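Local coordinates for hydrogenase expression/formation protein HypE (Desulfovibrio vulgaris subsp. vulgaris, PDB 2Z1U) that binds ATP and magnesium as a HypE-family maturation factor, and probably serves in assembling the metal centre of hydrogenase, at residues 58-63 against 71-76; 77-82 against 121-126. All blocks are in the same frame, centred on the assembly; numbering follows the deposited sequence.

Contact 1 of 2, residues 58-63 against 71-76; sequences YTVDPI and GTLAVH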
loop_
_atom_site.group_PDB
_atom_site.type_symbol
_atom_site.label_atom_id
_atom_site.label_comp_id
_atom_site.label_asym_id
_atom_site.label_seq_id
_atom_site.Cartn_x
_atom_site.Cartn_y
_atom_site.Cartn_z
ATOM N N TYR A 58 -8.664 -2.048 -1.549
ATOM C CA TYR A 58 -10.104 -2.101 -1.318
ATOM C C TYR A 58 -10.807 -1.603 -2.571
ATOM O O TYR A 58 -10.478 -0.542 -3.103
ATOM C CB TYR A 58 -10.471 -1.311 -0.048
ATOM C CG TYR A 58 -9.817 -1.946 1.167
ATOM C CD1 TYR A 58 -8.510 -1.599 1.529
ATOM C CD2 TYR A 58 -10.474 -2.952 1.913
ATOM C CE1 TYR A 58 -7.877 -2.194 2.603
ATOM C CE2 TYR A 58 -9.831 -3.588 3.013
ATOM C CZ TYR A 58 -8.525 -3.192 3.349
ATOM O OH TYR A 58 -7.844 -3.740 4.430
ATOM N N THR A 59 -11.739 -2.412 -3.067
ATOM C CA THR A 59 -12.331 -2.218 -4.394
ATOM C C THR A 59 -13.856 -2.359 -4.310
ATOM O O THR A 59 -14.519 -2.597 -5.317
ATOM C CB THR A 59 -11.782 -3.255 -5.426
ATOM O OG1 THR A 59 -12.002 -4.571 -4.924
ATOM C CG2 THR A 59 -10.280 -3.074 -5.670
ATOM N N VAL A 60 -14.403 -2.196 -3.110
ATOM C CA VAL A 60 -15.827 -2.489 -2.857
ATOM C C VAL A 60 -16.753 -1.655 -3.757
ATOM O O VAL A 60 -16.526 -0.457 -4.001
ATOM C CB VAL A 60 -16.197 -2.334 -1.354
ATOM C CG1 VAL A 60 -16.118 -0.881 -0.924
ATOM C CG2 VAL A 60 -17.590 -2.930 -1.028
ATOM N N ASP A 61 -17.769 -2.325 -4.276
ATOM C CA ASP A 61 -18.793 -1.695 -5.079
ATOM C C ASP A 61 -20.124 -2.189 -4.548
ATOM O O ASP A 61 -20.376 -3.398 -4.586
ATOM C CB ASP A 61 -18.607 -2.073 -6.549
ATOM C CG ASP A 61 -19.669 -1.471 -7.451
ATOM O OD1 ASP A 61 -20.134 -2.196 -8.355
ATOM O OD2 ASP A 61 -20.050 -0.294 -7.252
ATOM N N PRO A 62 -20.992 -1.274 -4.051
ATOM C CA PRO A 62 -20.867 0.187 -4.006
ATOM C C PRO A 62 -19.927 0.698 -2.907
ATOM O O PRO A 62 -19.524 -0.064 -2.025
ATOM C CB PRO A 62 -22.302 0.646 -3.726
ATOM C CG PRO A 62 -22.888 -0.461 -2.928
ATOM C CD PRO A 62 -22.272 -1.727 -3.465
ATOM N N ILE A 63 -19.605 1.987 -2.971
ATOM C CA ILE A 63 -18.660 2.612 -2.050
ATOM C C ILE A 63 -19.285 2.754 -0.676
ATOM O O ILE A 63 -18.596 2.593 0.334
ATOM C CB ILE A 63 -18.210 4.013 -2.564
ATOM C CG1 ILE A 63 -17.430 3.882 -3.870
ATOM C CG2 ILE A 63 -17.409 4.766 -1.508
ATOM C CD1 ILE A 63 -16.888 5.221 -4.392
ATOM N N GLY A 71 -13.871 3.410 3.051
ATOM C CA GLY A 71 -12.956 3.965 4.043
ATOM C C GLY A 71 -12.939 3.184 5.342
ATOM O O GLY A 71 -11.898 2.935 5.933
ATOM N N THR A 72 -14.112 2.803 5.785
ATOM C CA THR A 72 -14.259 1.978 6.948
ATOM C C THR A 72 -13.558 0.606 6.694
ATOM O O THR A 72 -12.787 0.117 7.536
ATOM C CB THR A 72 -15.779 1.898 7.224
ATOM O OG1 THR A 72 -16.114 2.439 8.510
ATOM C CG2 THR A 72 -16.358 0.577 6.964
ATOM N N LEU A 73 -13.802 0.018 5.522
ATOM C CA LEU A 73 -13.125 -1.232 5.120
ATOM C C LEU A 73 -11.597 -1.075 5.060
ATOM O O LEU A 73 -10.845 -1.925 5.576
ATOM C CB LEU A 73 -13.656 -1.701 3.754
ATOM C CG LEU A 73 -14.637 -2.877 3.634
ATOM C CD1 LEU A 73 -15.578 -3.048 4.829
ATOM C CD2 LEU A 73 -15.388 -2.898 2.269
ATOM N N ALA A 74 -11.149 0.022 4.443
ATOM C CA ALA A 74 -9.726 0.288 4.268
ATOM C C ALA A 74 -8.954 0.329 5.610
ATOM O O ALA A 74 -7.858 -0.239 5.725
ATOM C CB ALA A 74 -9.530 1.567 3.480
ATOM N N VAL A 75 -9.534 0.974 6.621
ATOM C CA VAL A 75 -8.925 0.981 7.961
ATOM C C VAL A 75 -9.117 -0.349 8.735
ATOM O O VAL A 75 -8.128 -0.979 9.138
ATOM C CB VAL A 75 -9.372 2.217 8.780
ATOM C CG1 VAL A 75 -8.873 2.143 10.209
ATOM C CG2 VAL A 75 -8.841 3.495 8.101
ATOM N N HIS A 76 -10.372 -0.760 8.952
ATOM C CA HIS A 76 -10.665 -1.974 9.739
ATOM C C HIS A 76 -9.973 -3.232 9.211
ATOM O O HIS A 76 -9.382 -4.000 9.981
ATOM C CB HIS A 76 -12.188 -2.239 9.827
ATOM C CG HIS A 76 -12.954 -1.151 10.519
ATOM N ND1 HIS A 76 -14.287 -0.900 10.270
ATOM C CD2 HIS A 76 -12.566 -0.236 11.439
ATOM C CE1 HIS A 76 -14.687 0.119 11.013
ATOM N NE2 HIS A 76 -13.658 0.542 11.723
#
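Tyr-58 turns its ring onto helix 70-83 with CG anti to its own carbonyl carbon (chi1 -63°). The second torsion, 86°, stands the ring across the CA-CB bond, and one face is laid against the backbone of Leu-73 and Ala-74. The CA of Ala-74 sits over the middle of that face, 3.5 Å from the ring centroid and 14° off the normal. This is a CH-pi contact, made by a main-chain CH group rather than by a methyl. The carbonyl carbon of Leu-73 lies over the same face, nearer the rim. Its oxygen approaches Tyr-58 CE2, with 3.2 Å between CE2 and Leu-73 O. The methyl of Ala-74 meets the rim at CD1, across the ring from CE2. Tyr-58 and Ala-74 are also where the two backbones come nearest, 6.1 Å between their CA atoms.

Tyr-58 ends strand 50-58 of the AIR synthase-related N-terminal domain, an alpha-beta unit of the PurM type. The contact joins the end of this strand to the first turns of the helix. The hydroxyl of Tyr-58 reaches a hydrogen bond with Thr-78 OG1, one turn further along the helix. This bond helps to hold the far end of the ring, and Thr-78 OG1 is also bonded to Thr-145 OG1. The ring also lies beside Asp-56, a magnesium ligand two residues earlier in the strand.

Val-60 and Leu-73 continue the packing beyond the tyrosine. Their side chains cross at about a right angle. CD2 of Leu-73 points into the valine and meets its branch point, 3.8 Å from Val-60 CB, with both valine methyls also close to it. Ile-70 packs on both Tyr-58 and Val-60.

Contact 2 of 2, residues 77-82 against 121-126; sequences GTVNDV and AGVFIV. With MG (magnesium ion), chain C; ATP (adenosine-5'-triphosphate), chain D.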
loop_
_atom_site.group_PDB
_atom_site.type_symbol
_atom_site.label_atom_id
_atom_site.label_comp_id
_atom_site.label_asym_id
_atom_site.label_seq_id
_atom_site.Cartn_x
_atom_site.Cartn_y
_atom_site.Cartn_z
ATOM N N GLY A 77 -10.033 -3.432 7.902
ATOM C CA GLY A 77 -9.501 -4.678 7.294
ATOM C C GLY A 77 -7.999 -4.798 7.537
ATOM O O GLY A 77 -7.478 -5.894 7.804
ATOM N N THR A 78 -7.299 -3.671 7.457
ATOM C CA THR A 78 -5.841 -3.661 7.568
ATOM C C THR A 78 -5.397 -3.688 9.052
ATOM O O THR A 78 -4.447 -4.404 9.416
ATOM C CB THR A 78 -5.240 -2.502 6.750
ATOM O OG1 THR A 78 -5.374 -2.826 5.357
ATOM C CG2 THR A 78 -3.774 -2.303 7.059
ATOM N N VAL A 79 -6.107 -2.937 9.891
ATOM C CA VAL A 79 -5.991 -3.063 11.350
ATOM C C VAL A 79 -6.187 -4.554 11.733
ATOM O O VAL A 79 -5.374 -5.127 12.477
ATOM C CB VAL A 79 -7.015 -2.144 12.092
ATOM C CG1 VAL A 79 -7.190 -2.555 13.575
ATOM C CG2 VAL A 79 -6.607 -0.669 12.008
ATOM N N ASN A 80 -7.239 -5.187 11.193
ATOM C CA ASN A 80 -7.504 -6.598 11.475
ATOM C C ASN A 80 -6.395 -7.546 11.008
ATOM O O ASN A 80 -5.975 -8.414 11.774
ATOM C CB ASN A 80 -8.889 -7.049 10.929
ATOM C CG ASN A 80 -10.037 -6.350 11.643
ATOM O OD1 ASN A 80 -9.825 -5.662 12.648
ATOM N ND2 ASN A 80 -11.233 -6.450 11.095
ATOM N N ASP A 81 -5.927 -7.396 9.768
ATOM C CA ASP A 81 -4.889 -8.285 9.250
ATOM C C ASP A 81 -3.595 -8.247 10.087
ATOM O O ASP A 81 -3.010 -9.283 10.383
ATOM C CB ASP A 81 -4.593 -7.991 7.766
ATOM C CG ASP A 81 -5.156 -9.064 6.841
ATOM O OD1 ASP A 81 -5.046 -8.960 5.597
ATOM O OD2 ASP A 81 -5.683 -10.054 7.370
ATOM N N VAL A 82 -3.146 -7.045 10.430
ATOM C CA VAL A 82 -2.003 -6.892 11.339
ATOM C C VAL A 82 -2.254 -7.624 12.670
ATOM O O VAL A 82 -1.368 -8.332 13.170
ATOM C CB VAL A 82 -1.665 -5.414 11.580
ATOM C CG1 VAL A 82 -0.630 -5.268 12.723
ATOM C CG2 VAL A 82 -1.147 -4.754 10.277
ATOM N N ALA A 121 -9.732 2.731 16.465
ATOM C CA ALA A 121 -8.761 1.650 16.569
ATOM C C ALA A 121 -7.471 2.007 17.322
ATOM O O ALA A 121 -6.656 1.122 17.593
ATOM C CB ALA A 121 -8.447 1.053 15.165
ATOM N N GLY A 122 -7.267 3.288 17.644
ATOM C CA GLY A 122 -6.051 3.708 18.351
ATOM C C GLY A 122 -4.822 3.686 17.453
ATOM O O GLY A 122 -3.712 3.405 17.898
ATOM N N VAL A 123 -5.046 4.016 16.187
ATOM C CA VAL A 123 -4.078 3.908 15.127
ATOM C C VAL A 123 -3.948 5.294 14.437
ATOM O O VAL A 123 -4.883 6.090 14.453
ATOM C CB VAL A 123 -4.572 2.724 14.200
ATOM C CG1 VAL A 123 -4.840 3.121 12.769
ATOM C CG2 VAL A 123 -3.714 1.473 14.362
ATOM N N PHE A 124 -2.788 5.606 13.865
ATOM C CA PHE A 124 -2.659 6.806 13.060
ATOM C C PHE A 124 -2.347 6.492 11.608
ATOM O O PHE A 124 -1.579 5.589 11.324
ATOM C CB PHE A 124 -1.557 7.717 13.598
ATOM C CG PHE A 124 -1.911 8.381 14.900
ATOM C CD1 PHE A 124 -2.814 9.436 14.926
ATOM C CD2 PHE A 124 -1.378 7.916 16.100
ATOM C CE1 PHE A 124 -3.163 10.060 16.128
ATOM C CE2 PHE A 124 -1.721 8.517 17.313
ATOM C CZ PHE A 124 -2.609 9.601 17.325
ATOM N N ILE A 125 -2.911 7.288 10.701
ATOM C CA ILE A 125 -2.501 7.257 9.296
ATOM C C ILE A 125 -1.318 8.199 9.158
ATOM O O ILE A 125 -1.459 9.425 9.321
ATOM C CB ILE A 125 -3.668 7.603 8.342
ATOM C CG1 ILE A 125 -4.728 6.483 8.413
ATOM C CG2 ILE A 125 -3.171 7.735 6.913
ATOM C CD1 ILE A 125 -6.115 6.946 8.186
ATOM N N VAL A 126 -0.144 7.625 8.903
ATOM C CA VAL A 126 1.122 8.382 9.015
ATOM C C VAL A 126 1.728 8.855 7.705
ATOM O O VAL A 126 2.606 9.715 7.708
ATOM C CB VAL A 126 2.219 7.594 9.809
ATOM C CG1 VAL A 126 1.781 7.395 11.268
ATOM C CG2 VAL A 126 2.572 6.233 9.116
HETATM MG MG MG C . -6.901 -11.687 6.528
HETATM P PG ATP D . -8.305 -10.649 1.667
HETATM O O1G ATP D . -7.420 -9.841 0.699
HETATM O O2G ATP D . -9.219 -11.583 0.937
HETATM O O3G ATP D . -9.005 -9.812 2.728
HETATM P PB ATP D . -6.011 -11.489 3.252
HETATM O O1B ATP D . -5.547 -10.060 2.904
HETATM O O2B ATP D . -6.012 -11.897 4.694
HETATM O O3B ATP D . -7.417 -11.697 2.512
HETATM P PA ATP D . -4.755 -12.537 0.920
HETATM O O1A ATP D . -5.707 -13.578 0.339
HETATM O O2A ATP D . -4.890 -11.195 0.257
HETATM O O3A ATP D . -4.974 -12.494 2.543
HETATM O "O5'" ATP D . -3.265 -13.037 0.920
HETATM C "C5'" ATP D . -2.914 -14.401 1.190
HETATM C "C4'" ATP D . -1.404 -14.459 1.268
HETATM O "O4'" ATP D . -0.909 -14.209 -0.063
HETATM C "C3'" ATP D . -0.818 -13.380 2.163
HETATM O "O3'" ATP D . 0.313 -13.942 2.860
HETATM C "C2'" ATP D . -0.326 -12.295 1.201
HETATM O "O2'" ATP D . 0.832 -11.651 1.735
HETATM C "C1'" ATP D . 0.006 -13.094 -0.075
HETATM N N9 ATP D . -0.223 -12.332 -1.331
HETATM C C8 ATP D . -1.397 -12.049 -1.913
HETATM N N7 ATP D . -1.203 -11.352 -3.057
HETATM C C5 ATP D . 0.125 -11.166 -3.162
HETATM C C6 ATP D . 1.029 -10.496 -4.128
HETATM N N6 ATP D . 0.504 -9.856 -5.196
HETATM N N1 ATP D . 2.335 -10.545 -3.890
HETATM C C2 ATP D . 2.889 -11.161 -2.828
HETATM N N3 ATP D . 2.114 -11.801 -1.919
HETATM C C4 ATP D . 0.763 -11.823 -2.052
HETATM O O HOH W 1 -8.065 -13.565 5.350
#
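Val-79 on helix 70-83 faces Ala-121 at the point where the two backbones come nearest, 7.6 Å between their CA atoms, and Gly-122 then turns the chain out of helix 104-121 with positive phi (73°) in a Schellman motif. Both methyls of Val-79 reach the alanine. CG1 is anti to the backbone N (chi1 164°) and CG2 is anti to the carbonyl carbon, and the methyl of Ala-121 lies almost equally far from the two. Val-79 CG2 is 4.0 Å from Ala-121 CB. Beyond the glycine turn, Val-123 brings CG1 to 4.3 Å from Val-79 CG2, a looser touch. Ser-200 packs on Val-79 and Ala-121 as well.

Two residues on, the helix presents Asp-81 to the bound magnesium and ATP. Its OD2 binds the magnesium ion at 2.2 Å. The metal also holds O2B of the ATP beta phosphate at 2.0 Å and a water. Asp-220 of the same chain and Asp-41 of the second subunit bind the same ion, which places the site at the subunit interface. Asp-81 OD1 stands 3.0 Å from ATP O1B.

The valine-alanine packing is purely apolar. The magnesium probably offsets the repulsion among the carboxylate of Asp-81, the neighbouring Asp-56 and the phosphate, helping these negative groups to gather at one site.

Overall arrangement
From the N terminus, the chain runs through strand 50-58 and the loop after it, then the short hairpin 64-65/68-69, and enters helix 70-83. Contact 1 closes this short loop by returning the start of the helix to the end of the strand. The same helix continues into contact 2. Strand 87-99 and helix 104-121 then follow before residues 121-126 return to the helix, closing a much longer loop. The two contacts come in series, and neither encloses the other. Helix 70-83 is common to both. It ties strand 50-58 to the turn between helix 104-121 and strand 124-133.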